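Local coordinates for UPF0033 domain-containing protein (Desulfitobacterium hafniense, PDB 3HZ7) that is of unknown function but, as a SirA-like member of the TusA sulfur carrier family, probably carries or transfers sulfur, at residues I16-A21 with V32-D37; I40-L45 with G64-T69; K47-M52 with V68-G73. One frame throughout, in Å; residues are numbered along the deposited sequence.

Interaction 1. Residues I16-A21 with V32-D37; sequences IRAKKA and VTVLVD
No flat group takes part where A18 and A21 meet V32 and V34; methyl groups carry most of the contact. A21 CB sits in the fork of V32, 4.0 Å from V32 CG1 and equally 4.0 Å from V32 CG2. The fork faces the helix because V32 holds CG1 anti to its backbone N (chi1 178°), with CG2 on the side of that nitrogen. One turn earlier, A18 CB comes within 3.8 Å of a single branch, V34 CG2. V34 has nearly the same torsion (chi1 -166°), yet its other methyl, CG1, beside the carbonyl carbon, stays 5.0 Å from A18 CB. A18 also brings its backbone close to V32, with A18 O 4.4 Å from V32 CG1. Helix 13-23 connects the parallel neighbouring strands 2-5 and 31-36, so this is the packing inside a beta-alpha-beta crossover, the first half of the two-layer alpha/beta fold of this N-terminal TusA-family domain of a longer protein. The helix and strand segments run antiparallel, at 168°, with axes 9.1 Å apart. With alanines as the helix's touching residues, the backbones draw near enough for A18 CA and V32 CA to lie 6.9 Å apart. Strand 2-5 continues the same apolar floor through I4, which is touched by both A21 and V32, while A18 also packs on L45 of helix 39-52. C11, seen as an S-mercaptocysteine, precedes helix 13-23 by two residues in the sequence.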
ATOM      1  N   ILE A  16      -6.473   3.065  -4.524  1.00 18.26           N
ATOM      2  CA  ILE A  16      -7.344   4.121  -4.043  1.00 16.33           C
ATOM      3  C   ILE A  16      -7.510   4.004  -2.499  1.00 12.46           C
ATOM      4  O   ILE A  16      -7.390   4.995  -1.755  1.00 16.06           O
ATOM      5  CB  ILE A  16      -8.710   4.002  -4.780  1.00 16.17           C
ATOM      6  CG1 ILE A  16      -8.487   4.469  -6.231  1.00 19.26           C
ATOM      7  CG2 ILE A  16      -9.812   4.835  -4.042  1.00 18.62           C
ATOM      8  CD1 ILE A  16      -9.667   4.341  -7.193  1.00 23.08           C
ATOM      9  N   ARG A  17      -7.738   2.788  -2.017  1.00 16.02           N
ATOM     10  CA  ARG A  17      -7.890   2.591  -0.595  1.00 16.30           C
ATOM     11  C   ARG A  17      -6.586   3.008   0.109  1.00 20.98           C
ATOM     12  O   ARG A  17      -6.591   3.680   1.140  1.00 16.67           O
ATOM     13  CB  ARG A  17      -8.282   1.121  -0.351  1.00 21.51           C
ATOM     14  CG  ARG A  17      -9.730   0.762  -0.791  1.00 22.86           C
ATOM     15  CD  ARG A  17     -10.172  -0.670  -0.472  1.00 21.42           C
ATOM     16  NE  ARG A  17     -10.147  -0.897   0.971  1.00 29.18           N
ATOM     17  CZ  ARG A  17     -10.179  -2.098   1.561  1.00 37.27           C
ATOM     18  NH1 ARG A  17     -10.231  -3.225   0.837  1.00 25.44           N
ATOM     19  NH2 ARG A  17     -10.160  -2.175   2.895  1.00 36.15           N
ATOM     20  N   ALA A  18      -5.446   2.650  -0.480  1.00 20.26           N
ATOM     21  CA  ALA A  18      -4.167   3.009   0.099  1.00 22.55           C
ATOM     22  C   ALA A  18      -3.953   4.489   0.086  1.00 19.74           C
ATOM     23  O   ALA A  18      -3.488   5.050   1.079  1.00 21.65           O
ATOM     24  CB  ALA A  18      -2.966   2.291  -0.660  1.00 19.67           C
ATOM     25  N   LYS A  19      -4.281   5.145  -1.022  1.00 17.43           N
ATOM     26  CA  LYS A  19      -4.046   6.571  -1.082  1.00 24.27           C
ATOM     27  C   LYS A  19      -4.938   7.336  -0.075  1.00 22.45           C
ATOM     28  O   LYS A  19      -4.494   8.298   0.567  1.00 28.04           O
ATOM     29  CB  LYS A  19      -4.258   7.104  -2.528  1.00 26.49           C
ATOM     30  CG  LYS A  19      -3.826   8.565  -2.675  1.00 27.52           C
ATOM     31  CD  LYS A  19      -3.783   8.983  -4.129  1.00 43.94           C
ATOM     32  CE  LYS A  19      -3.574  10.484  -4.272  1.00 51.26           C
ATOM     33  NZ  LYS A  19      -3.234  10.824  -5.690  1.00 55.24           N
ATOM     34  N   LYS A  20      -6.178   6.905   0.060  1.00 25.52           N
ATOM     35  CA  LYS A  20      -7.121   7.520   1.006  1.00 27.77           C
ATOM     36  C   LYS A  20      -6.547   7.346   2.414  1.00 23.75           C
ATOM     37  O   LYS A  20      -6.560   8.261   3.229  1.00 22.78           O
ATOM     38  CB  LYS A  20      -8.469   6.807   0.981  1.00 28.16           C
ATOM     39  CG  LYS A  20      -9.222   6.883  -0.329  1.00 39.94           C
ATOM     40  CD  LYS A  20     -10.644   6.346  -0.178  1.00 34.38           C
ATOM     41  CE  LYS A  20     -11.375   6.972   0.992  1.00 35.00           C
ATOM     42  NZ  LYS A  20     -12.853   6.955   0.782  1.00 36.91           N
ATOM     43  N   ALA A  21      -6.062   6.159   2.717  1.00 21.59           N
ATOM     44  CA  ALA A  21      -5.499   5.970   4.059  1.00 21.94           C
ATOM     45  C   ALA A  21      -4.271   6.842   4.309  1.00 24.40           C
ATOM     46  O   ALA A  21      -4.078   7.352   5.464  1.00 23.93           O
ATOM     47  CB  ALA A  21      -5.152   4.484   4.312  1.00 19.77           C
ATOM     48  N   VAL A  32       1.131   2.474   6.086  1.00 19.66           N
ATOM     49  CA  VAL A  32      -0.058   1.834   5.542  1.00 17.97           C
ATOM     50  C   VAL A  32       0.422   0.585   4.837  1.00 14.52           C
ATOM     51  O   VAL A  32       1.238   0.649   3.893  1.00 21.73           O
ATOM     52  CB  VAL A  32      -0.855   2.766   4.534  1.00 23.76           C
ATOM     53  CG1 VAL A  32      -2.091   1.993   3.940  1.00 18.39           C
ATOM     54  CG2 VAL A  32      -1.329   4.109   5.263  1.00 17.69           C
ATOM     55  N   THR A  33      -0.028  -0.568   5.282  1.00 18.25           N
ATOM     56  CA  THR A  33       0.361  -1.809   4.582  1.00 19.15           C
ATOM     57  C   THR A  33      -0.893  -2.249   3.843  1.00 22.16           C
ATOM     58  O   THR A  33      -2.024  -2.063   4.355  1.00 20.26           O
ATOM     59  CB  THR A  33       0.789  -2.926   5.485  1.00 13.36           C
ATOM     60  OG1 THR A  33       0.229  -2.728   6.752  1.00 45.69           O
ATOM     61  CG2 THR A  33       2.195  -2.894   5.683  1.00 42.15           C
ATOM     62  N   VAL A  34      -0.686  -2.818   2.654  1.00 19.62           N
ATOM     63  CA  VAL A  34      -1.793  -3.272   1.824  1.00 16.91           C
ATOM     64  C   VAL A  34      -1.574  -4.700   1.362  1.00 17.14           C
ATOM     65  O   VAL A  34      -0.506  -5.020   0.835  1.00 19.41           O
ATOM     66  CB  VAL A  34      -1.903  -2.396   0.556  1.00 18.71           C
ATOM     67  CG1 VAL A  34      -3.303  -2.638  -0.165  1.00 14.57           C
ATOM     68  CG2 VAL A  34      -1.616  -0.943   0.908  1.00 20.54           C
ATOM     69  N   LEU A  35      -2.564  -5.548   1.548  1.00 15.21           N
ATOM     70  CA  LEU A  35      -2.466  -6.918   1.044  1.00 18.87           C
ATOM     71  C   LEU A  35      -3.103  -7.020  -0.379  1.00 21.35           C
ATOM     72  O   LEU A  35      -4.317  -6.681  -0.574  1.00 16.73           O
ATOM     73  CB  LEU A  35      -3.159  -7.883   2.006  1.00 15.69           C
ATOM     74  CG  LEU A  35      -2.756  -7.792   3.486  1.00 22.40           C
ATOM     75  CD1 LEU A  35      -3.577  -8.834   4.336  1.00 24.70           C
ATOM     76  CD2 LEU A  35      -1.245  -8.098   3.607  1.00 24.87           C
ATOM     77  N   VAL A  36      -2.294  -7.401  -1.372  1.00 16.99           N
ATOM     78  CA  VAL A  36      -2.802  -7.604  -2.756  1.00 19.58           C
ATOM     79  C   VAL A  36      -2.418  -8.991  -3.297  1.00 27.62           C
ATOM     80  O   VAL A  36      -1.545  -9.687  -2.759  1.00 20.36           O
ATOM     81  CB  VAL A  36      -2.394  -6.484  -3.761  1.00 20.33           C
ATOM     82  CG1 VAL A  36      -3.049  -5.193  -3.318  1.00 24.36           C
ATOM     83  CG2 VAL A  36      -0.795  -6.315  -3.875  1.00 19.28           C
ATOM     84  N   ASP A  37      -3.162  -9.446  -4.305  1.00 36.45           N
ATOM     85  CA  ASP A  37      -2.918 -10.769  -4.855  1.00 31.92           C
ATOM     86  C   ASP A  37      -2.343 -10.783  -6.267  1.00 33.15           C
ATOM     87  O   ASP A  37      -2.531 -11.760  -6.976  1.00 38.50           O
ATOM     88  CB  ASP A  37      -4.206 -11.588  -4.815  1.00 30.78           C
ATOM     89  CG  ASP A  37      -5.324 -10.986  -5.686  1.00 33.13           C
ATOM     90  OD1 ASP A  37      -5.034 -10.289  -6.683  1.00 29.48           O
ATOM     91  OD2 ASP A  37      -6.513 -11.243  -5.367  1.00 38.86           O
TER

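Interaction 2. Residues I40-L45 with G64-T69; sequences ISRQNL and GVIEVT
R42 and L45 pack on I66 and V68 where helix 39-52, the crossover between parallel strands 31-36 and 55-60, passes over the intervening strand 66-71 of the alpha/beta sandwich. The two segments run almost exactly parallel, at 2°, with their axes 9.2 Å apart. V68 CG2 is held between two helix side chains: R42 CG approaches to 3.5 Å and L45 CD1 to 3.8 Å. The second methyl of V68 is used as well, V68 CG1 lying 4.0 Å from L45 CB. R42 starts out trans to its amide nitrogen (chi1 -176°), which sends the start of the chain down onto the strand, where R42 CG also reaches I66 CG2 at 3.9 Å. A sharp bend follows at chi2 (-89°) and another at chi3, and the aliphatic part crosses V68 at about a right angle and only methylenes touch the apolar strand. The charged end turns away to its own partners, a salt bridge from NH1 to D39 OD2 and a cation-pi contact with Y58. Folding back on the helix in this way brings the guanidinium over the next residue, with Q43 CG 3.7 Å above the centre of its plane.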
ATOM      1  N   ILE A  40       0.835  -6.681 -10.472  1.00 34.56           N
ATOM      2  CA  ILE A  40       0.404  -5.467 -11.107  1.00 32.62           C
ATOM      3  C   ILE A  40      -0.061  -4.471 -10.045  1.00 24.82           C
ATOM      4  O   ILE A  40       0.263  -3.292 -10.097  1.00 23.95           O
ATOM      5  CB  ILE A  40      -0.764  -5.765 -12.095  1.00 42.11           C
ATOM      6  CG1 ILE A  40      -0.268  -6.693 -13.226  1.00 38.13           C
ATOM      7  CG2 ILE A  40      -1.293  -4.444 -12.680  1.00 31.48           C
ATOM      8  CD1 ILE A  40       0.629  -5.970 -14.226  1.00 46.56           C
ATOM      9  N   SER A  41      -0.814  -4.953  -9.080  1.00 29.85           N
ATOM     10  CA  SER A  41      -1.299  -4.067  -8.019  1.00 30.75           C
ATOM     11  C   SER A  41      -0.125  -3.521  -7.215  1.00 25.09           C
ATOM     12  O   SER A  41      -0.078  -2.308  -6.886  1.00 25.00           O
ATOM     13  CB  SER A  41      -2.262  -4.817  -7.092  1.00 33.96           C
ATOM     14  OG  SER A  41      -3.454  -5.148  -7.786  1.00 48.93           O
ATOM     15  N   ARG A  42       0.839  -4.411  -6.930  1.00 27.60           N
ATOM     16  CA  ARG A  42       2.022  -4.032  -6.152  1.00 22.37           C
ATOM     17  C   ARG A  42       2.731  -2.893  -6.882  1.00 26.12           C
ATOM     18  O   ARG A  42       3.083  -1.838  -6.296  1.00 20.22           O
ATOM     19  CB  ARG A  42       2.916  -5.277  -5.977  1.00 26.15           C
ATOM     20  CG  ARG A  42       4.145  -5.053  -5.091  1.00 23.93           C
ATOM     21  CD  ARG A  42       5.354  -4.564  -5.928  1.00 28.12           C
ATOM     22  NE  ARG A  42       5.574  -5.568  -6.960  1.00 31.82           N
ATOM     23  CZ  ARG A  42       6.418  -5.470  -7.981  1.00 35.99           C
ATOM     24  NH1 ARG A  42       6.490  -6.473  -8.848  1.00 35.39           N
ATOM     25  NH2 ARG A  42       7.184  -4.401  -8.126  1.00 32.73           N
ATOM     26  N   GLN A  43       2.906  -3.071  -8.192  1.00 27.33           N
ATOM     27  CA  GLN A  43       3.543  -2.035  -8.991  1.00 30.44           C
ATOM     28  C   GLN A  43       2.784  -0.732  -8.928  1.00 23.97           C
ATOM     29  O   GLN A  43       3.365   0.360  -8.815  1.00 29.36           O
ATOM     30  CB  GLN A  43       3.608  -2.464 -10.471  1.00 39.66           C
ATOM     31  CG  GLN A  43       4.329  -3.768 -10.728  1.00 48.09           C
ATOM     32  CD  GLN A  43       4.164  -4.212 -12.166  1.00 45.21           C
ATOM     33  OE1 GLN A  43       4.301  -3.415 -13.076  1.00 44.37           O
ATOM     34  NE2 GLN A  43       3.870  -5.486 -12.368  1.00 50.96           N
ATOM     35  N   ASN A  44       1.471  -0.828  -9.053  1.00 27.33           N
ATOM     36  CA  ASN A  44       0.659   0.380  -9.006  1.00 30.26           C
ATOM     37  C   ASN A  44       0.798   1.066  -7.645  1.00 19.52           C
ATOM     38  O   ASN A  44       0.940   2.286  -7.559  1.00 22.12           O
ATOM     39  CB  ASN A  44      -0.813   0.042  -9.328  1.00 26.30           C
ATOM     40  CG  ASN A  44      -0.986  -0.282 -10.784  1.00 37.79           C
ATOM     41  OD1 ASN A  44      -0.136   0.098 -11.596  1.00 33.25           O
ATOM     42  ND2 ASN A  44      -2.074  -0.975 -11.139  1.00 37.80           N
ATOM     43  N   LEU A  45       0.778   0.259  -6.595  1.00 21.94           N
ATOM     44  CA  LEU A  45       0.957   0.801  -5.237  1.00 24.54           C
ATOM     45  C   LEU A  45       2.315   1.482  -5.081  1.00 24.87           C
ATOM     46  O   LEU A  45       2.372   2.552  -4.476  1.00 21.69           O
ATOM     47  CB  LEU A  45       0.765  -0.318  -4.192  1.00 17.39           C
ATOM     48  CG  LEU A  45      -0.690  -0.747  -3.939  1.00 18.02           C
ATOM     49  CD1 LEU A  45      -0.684  -2.130  -3.230  1.00 16.73           C
ATOM     50  CD2 LEU A  45      -1.416   0.315  -3.094  1.00 25.34           C
ATOM     51  N   GLY A  64       0.382 -16.742  -2.259  1.00 46.70           N
ATOM     52  CA  GLY A  64       0.295 -15.629  -3.195  1.00 40.94           C
ATOM     53  C   GLY A  64       0.005 -14.215  -2.666  1.00 40.18           C
ATOM     54  O   GLY A  64      -0.148 -13.285  -3.475  1.00 41.30           O
ATOM     55  N   VAL A  65      -0.098 -14.029  -1.351  1.00 33.99           N
ATOM     56  CA  VAL A  65      -0.367 -12.691  -0.825  1.00 29.09           C
ATOM     57  C   VAL A  65       0.856 -11.788  -0.924  1.00 29.38           C
ATOM     58  O   VAL A  65       1.972 -12.158  -0.480  1.00 37.23           O
ATOM     59  CB  VAL A  65      -0.787 -12.700   0.670  1.00 30.96           C
ATOM     60  CG1 VAL A  65      -0.891 -11.245   1.213  1.00 27.15           C
ATOM     61  CG2 VAL A  65      -2.160 -13.396   0.838  1.00 31.32           C
ATOM     62  N   ILE A  66       0.668 -10.631  -1.528  1.00 21.57           N
ATOM     63  CA  ILE A  66       1.728  -9.661  -1.581  1.00 20.20           C
ATOM     64  C   ILE A  66       1.429  -8.525  -0.564  1.00 23.09           C
ATOM     65  O   ILE A  66       0.328  -7.909  -0.557  1.00 21.52           O
ATOM     66  CB  ILE A  66       1.896  -9.113  -2.981  1.00 23.25           C
ATOM     67  CG1 ILE A  66       2.194 -10.282  -3.955  1.00 33.74           C
ATOM     68  CG2 ILE A  66       3.005  -8.118  -2.983  1.00 24.27           C
ATOM     69  CD1 ILE A  66       2.044  -9.947  -5.395  1.00 25.01           C
ATOM     70  N   GLU A  67       2.385  -8.261   0.331  1.00 25.20           N
ATOM     71  CA  GLU A  67       2.180  -7.179   1.276  1.00 19.06           C
ATOM     72  C   GLU A  67       3.050  -6.020   0.872  1.00 20.54           C
ATOM     73  O   GLU A  67       4.252  -6.173   0.732  1.00 18.91           O
ATOM     74  CB  GLU A  67       2.490  -7.637   2.699  1.00 33.50           C
ATOM     75  CG  GLU A  67       2.135  -6.579   3.710  1.00 37.37           C
ATOM     76  CD  GLU A  67       1.973  -7.102   5.134  1.00 40.15           C
ATOM     77  OE1 GLU A  67       1.816  -8.318   5.337  1.00 48.51           O
ATOM     78  OE2 GLU A  67       1.976  -6.281   6.064  1.00 46.52           O
ATOM     79  N   VAL A  68       2.428  -4.861   0.624  1.00 17.04           N
ATOM     80  CA  VAL A  68       3.154  -3.659   0.238  1.00 17.70           C
ATOM     81  C   VAL A  68       3.032  -2.708   1.437  1.00 21.60           C
ATOM     82  O   VAL A  68       1.926  -2.343   1.872  1.00 22.70           O
ATOM     83  CB  VAL A  68       2.511  -3.009  -1.049  1.00 14.27           C
ATOM     84  CG1 VAL A  68       3.300  -1.818  -1.533  1.00 17.34           C
ATOM     85  CG2 VAL A  68       2.422  -4.071  -2.160  1.00 20.49           C
ATOM     86  N   THR A  69       4.160  -2.287   1.959  1.00 18.71           N
ATOM     87  CA  THR A  69       4.162  -1.392   3.112  1.00 25.22           C
ATOM     88  C   THR A  69       4.595   0.011   2.692  1.00 30.74           C
ATOM     89  O   THR A  69       5.653   0.187   2.045  1.00 27.05           O
ATOM     90  CB  THR A  69       5.076  -1.984   4.186  1.00 18.94           C
ATOM     91  OG1 THR A  69       4.597  -3.300   4.485  1.00 22.23           O
ATOM     92  CG2 THR A  69       5.083  -1.113   5.463  1.00 24.25           C
TER

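Interaction 3. Residues K47-M52 with V68-G73; sequences KMAEGM and VTIVAG
In the two-layer alpha/beta sandwich of the TusA family, the C-terminal half of helix 39-52 rests, beside helix 13-23, on the end of strand 66-71. M48 and A49, consecutive on the helix, converge on one strand residue, I70. A49 points toward the strand, and its CB lies 4.0 Å from I70 CG2. The same methyl is 4.2 Å from I70 CD1, so it spans the short branch and the far end of the isoleucine. M48, present as selenomethionine, starts from the flank of the helix and reaches I70 with its terminal methyl: M48 CE is 3.9 Å from I70 CD1, whereas the selenium stays back, M48 SE being 4.8 Å from I70 CD1. At chi1 176° the M48 chain runs opposite its own nitrogen, and turns at chi2 (-87°) and again at chi3 hook the chain back so that CE drops toward the strand. The M48 and I70 side chains cross at about a right angle. Seen from I70 CD1, M48 CE and A49 CB lie about 85° apart, and the end of the isoleucine fits into the corner between them. I70 has CG1 anti to its carbonyl carbon and is extended at chi2, which carries CD1 toward the helix, while CG2 is the nearer branch to A49. Every touching atom is a methyl, and no hydrogen bond joins the segments. On the helix 13-23 side, M48 packs against V15 and L22, and I70 also touches L22. Beneath, backbone hydrogen bonds from I70 to V32 and from V71 to Q55 tie the strand between strands 31-36 and 55-60.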
ATOM      1  N   LYS A  47       4.282   2.831  -7.508  1.00 28.12           N
ATOM      2  CA  LYS A  47       4.335   4.048  -8.365  1.00 30.82           C
ATOM      3  C   LYS A  47       3.585   5.194  -7.670  1.00 28.94           C
ATOM      4  O   LYS A  47       4.019   6.365  -7.696  1.00 26.65           O
ATOM      5  CB  LYS A  47       3.702   3.769  -9.740  1.00 33.32           C
ATOM      6  CG  LYS A  47       4.349   2.540 -10.488  1.00 35.40           C
ATOM      7  CD  LYS A  47       4.581   2.851 -11.961  1.00 42.55           C
ATOM      8  CE  LYS A  47       5.106   1.670 -12.776  1.00 51.35           C
ATOM      9  NZ  LYS A  47       4.110   0.550 -12.886  1.00 52.36           N
HETATM   10  N   MSE A  48       2.465   4.859  -7.022  1.00 30.48           N
HETATM   11  CA  MSE A  48       1.686   5.873  -6.289  1.00 24.89           C
HETATM   12  C   MSE A  48       2.488   6.338  -5.111  1.00 28.66           C
HETATM   13  O   MSE A  48       2.518   7.539  -4.801  1.00 26.34           O
HETATM   14  CB  MSE A  48       0.334   5.282  -5.832  1.00 31.13           C
HETATM   15  CG  MSE A  48      -0.514   6.227  -4.978  1.00 38.04           C
HETATM   16 SE   MSE A  48      -0.135   6.174  -3.008  1.00 39.79          SE
HETATM   17  CE  MSE A  48      -0.901   4.433  -2.708  1.00 15.10           C
ATOM     18  N   ALA A  49       3.176   5.403  -4.436  1.00 27.95           N
ATOM     19  CA  ALA A  49       3.975   5.811  -3.266  1.00 30.36           C
ATOM     20  C   ALA A  49       5.137   6.742  -3.711  1.00 30.79           C
ATOM     21  O   ALA A  49       5.401   7.782  -3.088  1.00 27.82           O
ATOM     22  CB  ALA A  49       4.548   4.558  -2.539  1.00 24.04           C
ATOM     23  N   GLU A  50       5.853   6.349  -4.765  1.00 34.13           N
ATOM     24  CA  GLU A  50       6.958   7.193  -5.219  1.00 38.19           C
ATOM     25  C   GLU A  50       6.333   8.515  -5.629  1.00 38.64           C
ATOM     26  O   GLU A  50       6.798   9.575  -5.202  1.00 42.30           O
ATOM     27  CB  GLU A  50       7.740   6.548  -6.382  1.00 35.58           C
ATOM     28  CG  GLU A  50       7.025   6.486  -7.713  1.00 54.79           C
ATOM     29  CD  GLU A  50       7.971   6.185  -8.881  1.00 66.64           C
ATOM     30  OE1 GLU A  50       8.875   7.017  -9.140  1.00 72.34           O
ATOM     31  OE2 GLU A  50       7.814   5.127  -9.540  1.00 65.52           O
ATOM     32  N   GLY A  51       5.271   8.455  -6.442  1.00 41.84           N
ATOM     33  CA  GLY A  51       4.576   9.671  -6.828  1.00 34.90           C
ATOM     34  C   GLY A  51       4.383  10.597  -5.630  1.00 34.75           C
ATOM     35  O   GLY A  51       4.737  11.776  -5.705  1.00 42.90           O
HETATM   36  N   MSE A  52       3.863  10.089  -4.514  1.00 34.05           N
HETATM   37  CA  MSE A  52       3.671  10.922  -3.324  1.00 33.02           C
HETATM   38  C   MSE A  52       4.945  11.212  -2.519  1.00 37.10           C
HETATM   39  O   MSE A  52       4.913  11.978  -1.555  1.00 39.41           O
HETATM   40  CB  MSE A  52       2.650  10.298  -2.368  1.00 40.02           C
HETATM   41  CG  MSE A  52       1.241  10.082  -2.918  1.00 58.17           C
HETATM   42 SE   MSE A  52       0.035   9.372  -1.519  1.00 81.72          SE
HETATM   43  CE  MSE A  52      -0.363  11.022  -0.540  1.00 70.97           C
ATOM     44  N   VAL A  68       2.428  -4.861   0.624  1.00 17.04           N
ATOM     45  CA  VAL A  68       3.154  -3.659   0.238  1.00 17.70           C
ATOM     46  C   VAL A  68       3.032  -2.708   1.437  1.00 21.60           C
ATOM     47  O   VAL A  68       1.926  -2.343   1.872  1.00 22.70           O
ATOM     48  CB  VAL A  68       2.511  -3.009  -1.049  1.00 14.27           C
ATOM     49  CG1 VAL A  68       3.300  -1.818  -1.533  1.00 17.34           C
ATOM     50  CG2 VAL A  68       2.422  -4.071  -2.160  1.00 20.49           C
ATOM     51  N   THR A  69       4.160  -2.287   1.959  1.00 18.71           N
ATOM     52  CA  THR A  69       4.162  -1.392   3.112  1.00 25.22           C
ATOM     53  C   THR A  69       4.595   0.011   2.692  1.00 30.74           C
ATOM     54  O   THR A  69       5.653   0.187   2.045  1.00 27.05           O
ATOM     55  CB  THR A  69       5.076  -1.984   4.186  1.00 18.94           C
ATOM     56  OG1 THR A  69       4.597  -3.300   4.485  1.00 22.23           O
ATOM     57  CG2 THR A  69       5.083  -1.113   5.463  1.00 24.25           C
ATOM     58  N   ILE A  70       3.766   1.011   3.013  1.00 23.64           N
ATOM     59  CA  ILE A  70       4.086   2.371   2.625  1.00 21.85           C
ATOM     60  C   ILE A  70       4.232   3.212   3.855  1.00 23.38           C
ATOM     61  O   ILE A  70       3.342   3.234   4.723  1.00 17.79           O
ATOM     62  CB  ILE A  70       2.976   2.991   1.688  1.00 18.97           C
ATOM     63  CG1 ILE A  70       2.737   2.032   0.526  1.00 22.66           C
ATOM     64  CG2 ILE A  70       3.364   4.441   1.290  1.00 13.71           C
ATOM     65  CD1 ILE A  70       1.595   2.417  -0.534  1.00 27.81           C
ATOM     66  N   VAL A  71       5.342   3.950   3.905  1.00 21.88           N
ATOM     67  CA  VAL A  71       5.649   4.783   5.050  1.00 24.44           C
ATOM     68  C   VAL A  71       5.616   6.270   4.720  1.00 31.64           C
ATOM     69  O   VAL A  71       6.223   6.707   3.740  1.00 31.97           O
ATOM     70  CB  VAL A  71       7.074   4.456   5.637  1.00 26.04           C
ATOM     71  CG1 VAL A  71       7.333   5.344   6.826  1.00 32.96           C
ATOM     72  CG2 VAL A  71       7.166   3.002   6.051  1.00 20.50           C
ATOM     73  N   ALA A  72       4.925   7.021   5.581  1.00 32.04           N
ATOM     74  CA  ALA A  72       4.773   8.464   5.479  1.00 32.04           C
ATOM     75  C   ALA A  72       5.590   9.065   6.607  1.00 31.44           C
ATOM     76  O   ALA A  72       6.196  10.151   6.446  1.00 52.59           O
ATOM     77  CB  ALA A  72       3.268   8.845   5.602  1.00 42.13           C
ATOM     78  N   GLY A  73       5.643   8.386   7.741  1.00 28.93           N
ATOM     79  CA  GLY A  73       6.467   8.890   8.814  1.00 44.11           C
ATOM     80  C   GLY A  73       6.527   8.163  10.154  1.00 44.23           C
ATOM     81  O   GLY A  73       7.306   8.575  11.025  1.00 48.48           O
TER

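All three interactions are buried helix-on-sheet packing without hydrogen bonds across them. Interaction 1 lies nearest the middle of the chain and belongs to helix 13-23 on strand 31-36; interactions 2 and 3 hold one pair, helix 39-52 and strand 66-71, at successive places along both. Their chemistry differs: alanines against valines in the first, a bent arginine contributing methylenes while its charged end pairs with D39 in the second, a selenomethionine methyl and an alanine against one isoleucine in the third. Probable hydrogen bonds such as V34 N to V68 O (2.8 Å) join strands 31-36 and 66-71 within one sheet beneath both helices, and A18 CB packs 3.6 Å from M48 CE between them.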